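Local coordinates for universal stress protein (Archaeoglobus fulgidus, PDB 3LOQ), which probably acts in stress responses as a nucleotide-binding member of the universal stress protein A family, and binds adenosine monophosphate, at residues F57-T62 with D74-E79; G111-E116 with G143-G148; I127-R132 with V157-H162. All coordinates share one frame; numbering follows the deposited sequence.

Contact 1 (F57-T62 with D74-E79); sequences FVINLT and DHYIDE. With AMP (adenosine monophosphate), chain C.
The ring of Tyr76 is met at its edge by Leu61, whose CD2 lies near the ring plane, 3.8 Å from Tyr76 CD2. Ile59 approaches the same flank obliquely, with its CG2 3.7 Å from Tyr76 CE2, and both aliphatic chains slide past the tyrosine, pointing the opposite way. Beyond the ring, the hydroxyl Tyr76 OH donates to the backbone oxygen Asn60 O at 3.1 Å, from 29° outside the carbonyl plane. With CG anti to the backbone N (chi1 178°), the tyrosine reaches from the first turn of its helix to the end of the strand, where apolar packing and one polar bond share a single side chain. Next to it, Ile59 and Ile77 cross at about a right angle, Ile59 CD1 lying 4.1 Å from Ile77 CG2.

One residue earlier, the backbone of Val58 reads the Watson-Crick edge of adenine: its N donates to AMP N1 (3.1 Å), and its O accepts from AMP N6 (2.9 Å) in a nearly straight bond of 176°. Such main-chain pairing recognises the base without a polar side chain.

Strand 52-60 is thus joined at its C-terminal end to the start of helix 75-97. Farther along that helix Phe57 packs on Ala84 and Leu88, its ring edge-to-face with Phe108, while Ile59 and Leu61 also touch Ala110 of strand 110-111.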
# COMPACT_ATOMS: atom_id res chain seq x y z
N PHE A 57 -1.68 15.67 7.33
CA PHE A 57 -1.85 15.47 8.76
C PHE A 57 -3.27 15.84 9.11
O PHE A 57 -3.74 16.91 8.76
CB PHE A 57 -0.88 16.33 9.56
CG PHE A 57 -1.17 16.34 11.05
CD1 PHE A 57 -0.80 15.27 11.85
CD2 PHE A 57 -1.83 17.42 11.63
CE1 PHE A 57 -1.06 15.27 13.21
CE2 PHE A 57 -2.09 17.43 13.00
CZ PHE A 57 -1.71 16.35 13.79
N VAL A 58 -3.95 14.96 9.81
CA VAL A 58 -5.34 15.23 10.14
C VAL A 58 -5.44 15.41 11.65
O VAL A 58 -4.88 14.62 12.41
CB VAL A 58 -6.24 14.08 9.66
CG1 VAL A 58 -7.70 14.31 10.05
CG2 VAL A 58 -6.10 13.90 8.14
N ILE A 59 -6.12 16.47 12.07
CA ILE A 59 -6.47 16.60 13.48
C ILE A 59 -7.64 15.66 13.76
O ILE A 59 -8.76 15.83 13.24
CB ILE A 59 -6.79 18.06 13.86
CG1 ILE A 59 -5.53 18.93 13.70
CG2 ILE A 59 -7.29 18.14 15.30
CD1 ILE A 59 -5.74 20.21 12.93
N ASN A 60 -7.36 14.63 14.54
CA ASN A 60 -8.31 13.56 14.74
C ASN A 60 -9.33 13.92 15.83
O ASN A 60 -9.05 13.80 17.02
CB ASN A 60 -7.55 12.27 15.08
CG ASN A 60 -8.48 11.08 15.23
OD1 ASN A 60 -9.70 11.21 15.19
ND2 ASN A 60 -7.90 9.90 15.43
N LEU A 61 -10.51 14.35 15.39
CA LEU A 61 -11.58 14.71 16.31
C LEU A 61 -12.38 13.47 16.72
O LEU A 61 -13.12 13.48 17.69
CB LEU A 61 -12.51 15.75 15.68
CG LEU A 61 -11.76 17.04 15.33
CD1 LEU A 61 -12.70 18.17 14.93
CD2 LEU A 61 -10.87 17.48 16.49
N THR A 62 -12.20 12.41 15.96
CA THR A 62 -12.96 11.18 16.15
C THR A 62 -12.91 10.66 17.58
O THR A 62 -13.93 10.33 18.16
CB THR A 62 -12.45 10.10 15.20
OG1 THR A 62 -13.08 10.30 13.92
CG2 THR A 62 -12.75 8.69 15.73
N ASP A 74 -10.82 23.07 20.82
CA ASP A 74 -10.32 24.15 19.98
C ASP A 74 -8.90 24.46 20.42
O ASP A 74 -8.06 24.90 19.64
CB ASP A 74 -11.21 25.39 20.06
CG ASP A 74 -11.71 25.84 18.70
OD1 ASP A 74 -11.45 25.13 17.70
OD2 ASP A 74 -12.37 26.90 18.62
N HIS A 75 -8.65 24.20 21.70
CA HIS A 75 -7.31 24.15 22.22
C HIS A 75 -6.64 22.91 21.64
O HIS A 75 -5.43 22.89 21.40
CB HIS A 75 -7.36 24.08 23.76
CG HIS A 75 -6.02 23.91 24.41
ND1 HIS A 75 -5.03 24.85 24.32
CD2 HIS A 75 -5.53 22.91 25.19
CE1 HIS A 75 -3.97 24.44 25.01
NE2 HIS A 75 -4.25 23.26 25.54
N TYR A 76 -7.44 21.87 21.40
CA TYR A 76 -6.94 20.62 20.83
C TYR A 76 -6.49 20.80 19.38
O TYR A 76 -5.40 20.35 19.00
CB TYR A 76 -8.00 19.52 20.95
CG TYR A 76 -7.63 18.18 20.36
CD1 TYR A 76 -6.83 17.29 21.07
CD2 TYR A 76 -8.10 17.79 19.11
CE1 TYR A 76 -6.49 16.05 20.54
CE2 TYR A 76 -7.76 16.56 18.57
CZ TYR A 76 -6.96 15.69 19.29
OH TYR A 76 -6.63 14.46 18.76
N ILE A 77 -7.31 21.48 18.58
CA ILE A 77 -6.92 21.82 17.22
C ILE A 77 -5.60 22.57 17.28
O ILE A 77 -4.73 22.40 16.42
CB ILE A 77 -7.95 22.71 16.51
CG1 ILE A 77 -9.27 21.96 16.30
CG2 ILE A 77 -7.42 23.19 15.16
CD1 ILE A 77 -10.00 21.69 17.57
N ASP A 78 -5.44 23.39 18.31
CA ASP A 78 -4.25 24.22 18.42
C ASP A 78 -3.03 23.45 18.93
O ASP A 78 -1.94 23.59 18.40
CB ASP A 78 -4.52 25.44 19.30
CG ASP A 78 -3.49 26.53 19.09
OD1 ASP A 78 -3.53 27.15 18.00
OD2 ASP A 78 -2.65 26.75 19.99
N GLU A 79 -3.21 22.66 19.98
CA GLU A 79 -2.17 21.74 20.41
C GLU A 79 -1.70 20.96 19.18
O GLU A 79 -0.52 20.99 18.83
CB GLU A 79 -2.70 20.76 21.45
CG GLU A 79 -3.02 21.37 22.79
CD GLU A 79 -1.89 21.22 23.79
OE1 GLU A 79 -1.00 20.37 23.54
OE2 GLU A 79 -1.90 21.93 24.81
P AMP C . -3.35 2.04 11.76
O1P AMP C . -4.05 0.99 10.94
O2P AMP C . -4.24 3.08 12.43
O3P AMP C . -2.28 1.47 12.66
O5' AMP C . -2.54 2.90 10.66
C5' AMP C . -1.67 3.93 11.11
C4' AMP C . -1.50 4.89 9.96
O4' AMP C . -2.71 5.63 9.76
C3' AMP C . -0.48 5.95 10.28
O3' AMP C . 0.80 5.48 9.93
C2' AMP C . -0.91 7.07 9.36
O2' AMP C . -0.39 6.76 8.07
C1' AMP C . -2.41 6.95 9.31
N9 AMP C . -2.98 7.92 10.27
C8 AMP C . -3.46 7.61 11.50
N7 AMP C . -3.91 8.72 12.13
C5 AMP C . -3.71 9.77 11.30
C6 AMP C . -3.96 11.22 11.34
N6 AMP C . -4.52 11.79 12.43
N1 AMP C . -3.61 11.95 10.27
C2 AMP C . -3.06 11.39 9.18
N3 AMP C . -2.81 10.08 9.07
C4 AMP C . -3.12 9.23 10.07

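Contact 2 (G111-E116 with G143-G148); sequences GDPVVE and GSVSEG. With AMP (adenosine monophosphate), chain C.
Val114 and Pro113 pack against the first turn of helix 145-152. Gly143 leaves the preceding helix with a positive phi that favours glycine. Ser144 is the N-cap: its OG accepts from Glu147 N at 3.1 Å and donates to AMP O1P at 2.6 Å, one hydroxyl serving helix and phosphate together. With an alanine here, Glu147 N would probably lose its capping partner and O1P one of the three donors offered by this turn.

Val145 works in two directions. Its N binds AMP O2P (2.9 Å), and its methyls form a wedge beside the nucleotide, CG2 lying 3.4 Å from AMP C8 and CG1 close to the ribose O4'. The same methyls meet the other helix, Val145 CG2 being 4.1 Å from Pro113 CB and Val145 CG1 packing on Val114 CG2. Ser146 N also donates to the phosphate, and Ser146 OG lies 2.6 Å from AMP O1P, the oxygen that both of them bind; the first torsion of 71° sets that hydroxyl between backbone N and carbonyl carbon, facing the phosphate. A helix N-terminus is likely to favour such an anion electrostatically. At Gly148, Val114 CG1 is 3.6 Å from Gly148 C, and any CB on this glycine would clash with Val114 CG2.

Helix 113-121, capped by Asp112 OD1 on Val114 N, lies against helix 145-152. Pro113 also touches Asn60 of strand 52-60, and on the side of helix 265-271 Glu147 contacts Met268 and Ile269.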
# COMPACT_ATOMS: atom_id res chain seq x y z
N GLY A 111 -11.24 16.23 11.78
CA GLY A 111 -12.34 15.30 11.67
C GLY A 111 -11.86 13.87 11.82
O GLY A 111 -11.17 13.53 12.77
N ASP A 112 -12.25 13.05 10.85
CA ASP A 112 -11.95 11.63 10.87
C ASP A 112 -10.78 11.36 9.93
O ASP A 112 -10.86 11.67 8.73
CB ASP A 112 -13.19 10.88 10.38
CG ASP A 112 -13.06 9.37 10.52
OD1 ASP A 112 -11.98 8.82 10.25
OD2 ASP A 112 -14.06 8.73 10.88
N PRO A 113 -9.69 10.79 10.46
CA PRO A 113 -8.56 10.59 9.54
C PRO A 113 -8.94 9.76 8.31
O PRO A 113 -8.53 10.11 7.21
CB PRO A 113 -7.52 9.88 10.41
CG PRO A 113 -7.85 10.33 11.81
CD PRO A 113 -9.35 10.45 11.85
N VAL A 114 -9.72 8.70 8.48
CA VAL A 114 -10.04 7.85 7.33
C VAL A 114 -10.77 8.62 6.24
O VAL A 114 -10.41 8.56 5.06
CB VAL A 114 -10.86 6.61 7.72
CG1 VAL A 114 -11.35 5.89 6.47
CG2 VAL A 114 -10.04 5.68 8.60
N VAL A 115 -11.81 9.35 6.64
CA VAL A 115 -12.58 10.16 5.72
C VAL A 115 -11.72 11.23 5.06
O VAL A 115 -11.79 11.44 3.86
CB VAL A 115 -13.76 10.84 6.43
CG1 VAL A 115 -14.44 11.86 5.50
CG2 VAL A 115 -14.75 9.79 6.90
N GLU A 116 -10.90 11.92 5.85
CA GLU A 116 -10.08 12.99 5.29
C GLU A 116 -9.00 12.47 4.34
O GLU A 116 -8.67 13.13 3.35
CB GLU A 116 -9.49 13.88 6.38
CG GLU A 116 -10.54 14.61 7.23
CD GLU A 116 -11.54 15.41 6.40
OE1 GLU A 116 -11.17 15.93 5.33
OE2 GLU A 116 -12.71 15.53 6.84
N GLY A 143 -9.55 0.87 16.67
CA GLY A 143 -9.61 1.54 15.40
C GLY A 143 -8.34 1.29 14.58
O GLY A 143 -7.27 1.01 15.13
N SER A 144 -8.49 1.38 13.27
CA SER A 144 -7.37 1.19 12.35
C SER A 144 -7.61 2.10 11.17
O SER A 144 -8.53 1.86 10.37
CB SER A 144 -7.32 -0.26 11.87
OG SER A 144 -6.28 -0.42 10.91
N VAL A 145 -6.82 3.16 11.09
CA VAL A 145 -6.88 4.11 9.99
C VAL A 145 -6.47 3.43 8.69
O VAL A 145 -7.06 3.69 7.64
CB VAL A 145 -6.02 5.36 10.26
CG1 VAL A 145 -6.02 6.28 9.05
CG2 VAL A 145 -6.55 6.10 11.51
N SER A 146 -5.49 2.54 8.76
CA SER A 146 -5.01 1.89 7.55
C SER A 146 -6.06 0.94 6.99
O SER A 146 -6.27 0.88 5.78
CB SER A 146 -3.65 1.18 7.76
OG SER A 146 -3.75 0.02 8.57
N GLU A 147 -6.76 0.21 7.87
CA GLU A 147 -7.85 -0.64 7.38
C GLU A 147 -9.01 0.17 6.80
O GLU A 147 -9.58 -0.20 5.78
CB GLU A 147 -8.33 -1.62 8.45
CG GLU A 147 -7.38 -2.80 8.66
CD GLU A 147 -7.21 -3.68 7.42
OE1 GLU A 147 -8.25 -4.18 6.91
OE2 GLU A 147 -6.05 -3.89 6.96
N GLY A 148 -9.37 1.27 7.46
CA GLY A 148 -10.40 2.16 6.95
C GLY A 148 -10.06 2.64 5.55
O GLY A 148 -10.88 2.53 4.64
P AMP C . -3.35 2.04 11.76
O1P AMP C . -4.05 0.99 10.94
O2P AMP C . -4.24 3.08 12.43
O3P AMP C . -2.28 1.47 12.66
O5' AMP C . -2.54 2.90 10.66
C5' AMP C . -1.67 3.93 11.11
C4' AMP C . -1.50 4.89 9.96
O4' AMP C . -2.71 5.63 9.76
C3' AMP C . -0.48 5.95 10.28
O3' AMP C . 0.80 5.48 9.93
C2' AMP C . -0.91 7.07 9.36
O2' AMP C . -0.39 6.76 8.07
C1' AMP C . -2.41 6.95 9.31
N9 AMP C . -2.98 7.92 10.27
C8 AMP C . -3.46 7.61 11.50
N7 AMP C . -3.91 8.72 12.13
C5 AMP C . -3.71 9.77 11.30
C6 AMP C . -3.96 11.22 11.34
N6 AMP C . -4.52 11.79 12.43
N1 AMP C . -3.61 11.95 10.27
C2 AMP C . -3.06 11.39 9.18
N3 AMP C . -2.81 10.08 9.07
C4 AMP C . -3.12 9.23 10.07

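Contact 3 (I127-R132 with V157-H162); sequences IAMGSR and VYIFKH. With AMP (adenosine monophosphate), chain C.
Met129, present as selenomethionine, leaves strand 126-130 between Ile159 and the nucleotide, and each of its atoms has a neighbour. CB lies 3.6 Å from AMP O2'. Next, Met129 CG packs 3.5 Å from Ile159 CD1, the two side chains lying side by side and pointing the same way. The selenium, SE, is 4.2 Å from Val157 CG1, where the chains cross obliquely. A bend at chi3 (-64°) then turns the terminal methyl back to the ribose, leaving Met129 CE 3.3 Å from AMP O4'.

Beneath this the strands pair in parallel: Met129 N donates to Tyr158 O at 2.9 Å, and Met129 O accepts from Phe160 N, while Tyr158 N bonds to Ile127 O. On the opposite face of the sheet Phe160 CZ stands over the centre of the Tyr158 ring, 3.8 Å above its plane, and Ala128 CB approaches the Phe160 ring obliquely. At Gly130 there is room for the ribose, since a CB would be crowded by AMP O3'. Ser131 CB rests on Ile159 CG2, its OG bonding to Gly133 N. Arg132 grips AMP O3P twice, through its backbone N at 3.0 Å and through NH1 at 2.9 Å, the oxygen lying near the guanidinium plane, at its edge.

The two strands form a beta-alpha-beta crossover by way of helices 136-142 and 145-152. Strand 126-130 is flanked by strands 24-28 and 157-160, and the latter pairs antiparallel with strand 285-288.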
# COMPACT_ATOMS: atom_id res chain seq x y z
N ILE A 127 -1.80 6.04 -2.40
CA ILE A 127 -1.55 6.34 -1.01
C ILE A 127 -0.46 5.42 -0.50
O ILE A 127 -0.52 4.21 -0.72
CB ILE A 127 -2.83 6.13 -0.18
CG1 ILE A 127 -3.97 6.97 -0.77
CG2 ILE A 127 -2.61 6.53 1.24
CD1 ILE A 127 -5.33 6.69 -0.15
N ALA A 128 0.54 6.00 0.15
CA ALA A 128 1.58 5.22 0.82
C ALA A 128 1.50 5.57 2.28
O ALA A 128 1.59 6.74 2.64
CB ALA A 128 2.96 5.58 0.26
N MSE A 129 1.30 4.58 3.13
CA MSE A 129 1.09 4.88 4.53
C MSE A 129 1.64 3.78 5.42
O MSE A 129 2.00 2.71 4.92
CB MSE A 129 -0.40 5.12 4.82
CG MSE A 129 -1.26 3.86 4.69
SE MSE A 129 -3.18 4.29 4.77
CE MSE A 129 -3.29 5.00 6.59
N GLY A 130 1.75 4.07 6.71
CA GLY A 130 2.22 3.09 7.68
C GLY A 130 1.07 2.32 8.29
O GLY A 130 -0.09 2.51 7.93
N SER A 131 1.40 1.42 9.22
CA SER A 131 0.41 0.74 10.02
C SER A 131 1.12 0.30 11.30
O SER A 131 2.31 -0.03 11.27
CB SER A 131 -0.13 -0.48 9.28
OG SER A 131 -0.82 -1.35 10.16
N ARG A 132 0.43 0.29 12.43
CA ARG A 132 1.09 -0.11 13.66
C ARG A 132 1.13 -1.64 13.78
O ARG A 132 1.64 -2.19 14.76
CB ARG A 132 0.50 0.58 14.89
CG ARG A 132 -0.94 0.26 15.16
CD ARG A 132 -1.55 1.21 16.19
NE ARG A 132 -2.74 0.61 16.78
CZ ARG A 132 -3.92 0.50 16.17
NH1 ARG A 132 -4.06 0.96 14.93
NH2 ARG A 132 -4.95 -0.08 16.78
N VAL A 157 -3.32 1.56 -2.37
CA VAL A 157 -2.84 1.85 -1.02
C VAL A 157 -1.65 0.95 -0.76
O VAL A 157 -1.76 -0.27 -0.87
CB VAL A 157 -3.94 1.58 0.02
CG1 VAL A 157 -3.43 1.86 1.41
CG2 VAL A 157 -5.20 2.41 -0.30
N TYR A 158 -0.52 1.55 -0.39
CA TYR A 158 0.73 0.83 -0.23
C TYR A 158 1.14 0.91 1.24
O TYR A 158 1.42 2.00 1.74
CB TYR A 158 1.80 1.49 -1.13
CG TYR A 158 2.89 0.58 -1.66
CD1 TYR A 158 3.65 0.97 -2.76
CD2 TYR A 158 3.16 -0.65 -1.07
CE1 TYR A 158 4.66 0.15 -3.26
CE2 TYR A 158 4.15 -1.48 -1.57
CZ TYR A 158 4.90 -1.07 -2.66
OH TYR A 158 5.90 -1.88 -3.15
N ILE A 159 1.15 -0.23 1.94
CA ILE A 159 1.42 -0.26 3.38
C ILE A 159 2.89 -0.59 3.74
O ILE A 159 3.42 -1.62 3.34
CB ILE A 159 0.49 -1.25 4.12
CG1 ILE A 159 -0.98 -0.97 3.77
CG2 ILE A 159 0.69 -1.14 5.64
CD1 ILE A 159 -1.48 0.35 4.31
N PHE A 160 3.52 0.31 4.49
CA PHE A 160 4.91 0.16 4.91
C PHE A 160 4.99 0.07 6.43
O PHE A 160 4.40 0.90 7.12
CB PHE A 160 5.72 1.36 4.44
CG PHE A 160 5.88 1.43 2.95
CD1 PHE A 160 7.08 1.06 2.36
CD2 PHE A 160 4.84 1.87 2.14
CE1 PHE A 160 7.24 1.12 1.00
CE2 PHE A 160 5.00 1.93 0.77
CZ PHE A 160 6.21 1.56 0.20
N LYS A 161 5.70 -0.94 6.94
CA LYS A 161 5.93 -1.07 8.39
C LYS A 161 7.42 -1.12 8.78
O LYS A 161 7.79 -0.72 9.89
CB LYS A 161 5.21 -2.30 8.96
CG LYS A 161 3.71 -2.31 8.73
CD LYS A 161 3.04 -3.37 9.57
CE LYS A 161 2.58 -4.53 8.72
NZ LYS A 161 3.64 -5.26 7.99
N HIS A 162 8.25 -1.62 7.86
CA HIS A 162 9.66 -1.86 8.15
C HIS A 162 10.55 -1.46 6.98
O HIS A 162 10.08 -1.24 5.86
CB HIS A 162 9.90 -3.33 8.50
CG HIS A 162 9.13 -3.78 9.70
ND1 HIS A 162 9.29 -3.21 10.95
CD2 HIS A 162 8.20 -4.75 9.85
CE1 HIS A 162 8.48 -3.80 11.81
NE2 HIS A 162 7.81 -4.74 11.17
P AMP C . -3.35 2.04 11.76
O1P AMP C . -4.05 0.99 10.94
O2P AMP C . -4.24 3.08 12.43
O3P AMP C . -2.28 1.47 12.66
O5' AMP C . -2.54 2.90 10.66
C5' AMP C . -1.67 3.93 11.11
C4' AMP C . -1.50 4.89 9.96
O4' AMP C . -2.71 5.63 9.76
C3' AMP C . -0.48 5.95 10.28
O3' AMP C . 0.80 5.48 9.93
C2' AMP C . -0.91 7.07 9.36
O2' AMP C . -0.39 6.76 8.07
C1' AMP C . -2.41 6.95 9.31
N9 AMP C . -2.98 7.92 10.27
C8 AMP C . -3.46 7.61 11.50
N7 AMP C . -3.91 8.72 12.13
C5 AMP C . -3.71 9.77 11.30
C6 AMP C . -3.96 11.22 11.34
N6 AMP C . -4.52 11.79 12.43
N1 AMP C . -3.61 11.95 10.27
C2 AMP C . -3.06 11.39 9.18
N3 AMP C . -2.81 10.08 9.07
C4 AMP C . -3.12 9.23 10.07

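How the contacts relate
Together the contacts illustrate how a nucleotide is bound by parts spread along one family region of the chain. Contact 1 holds the adenine edge, while contacts 2 and 3 share the phosphate and ribose; the centres of contacts 1 and 3 lie 22 Å apart and their nearest atoms about 9 Å apart, with AMP touching both. Contact 2 stands between, its centre 14 Å from contact 1 and 13 Å from contact 3. Gly111 O, 2.8 Å from Leu61 N, probably bonds contacts 1 and 2 backbone to backbone. On the phosphate side Arg132 NH2 probably donates to Gly143 O at 3.1 Å. Gly130, Gly133, Gly143 and Ser144 match the spacing of the glycine-rich signature of nucleotide-binding universal stress proteins.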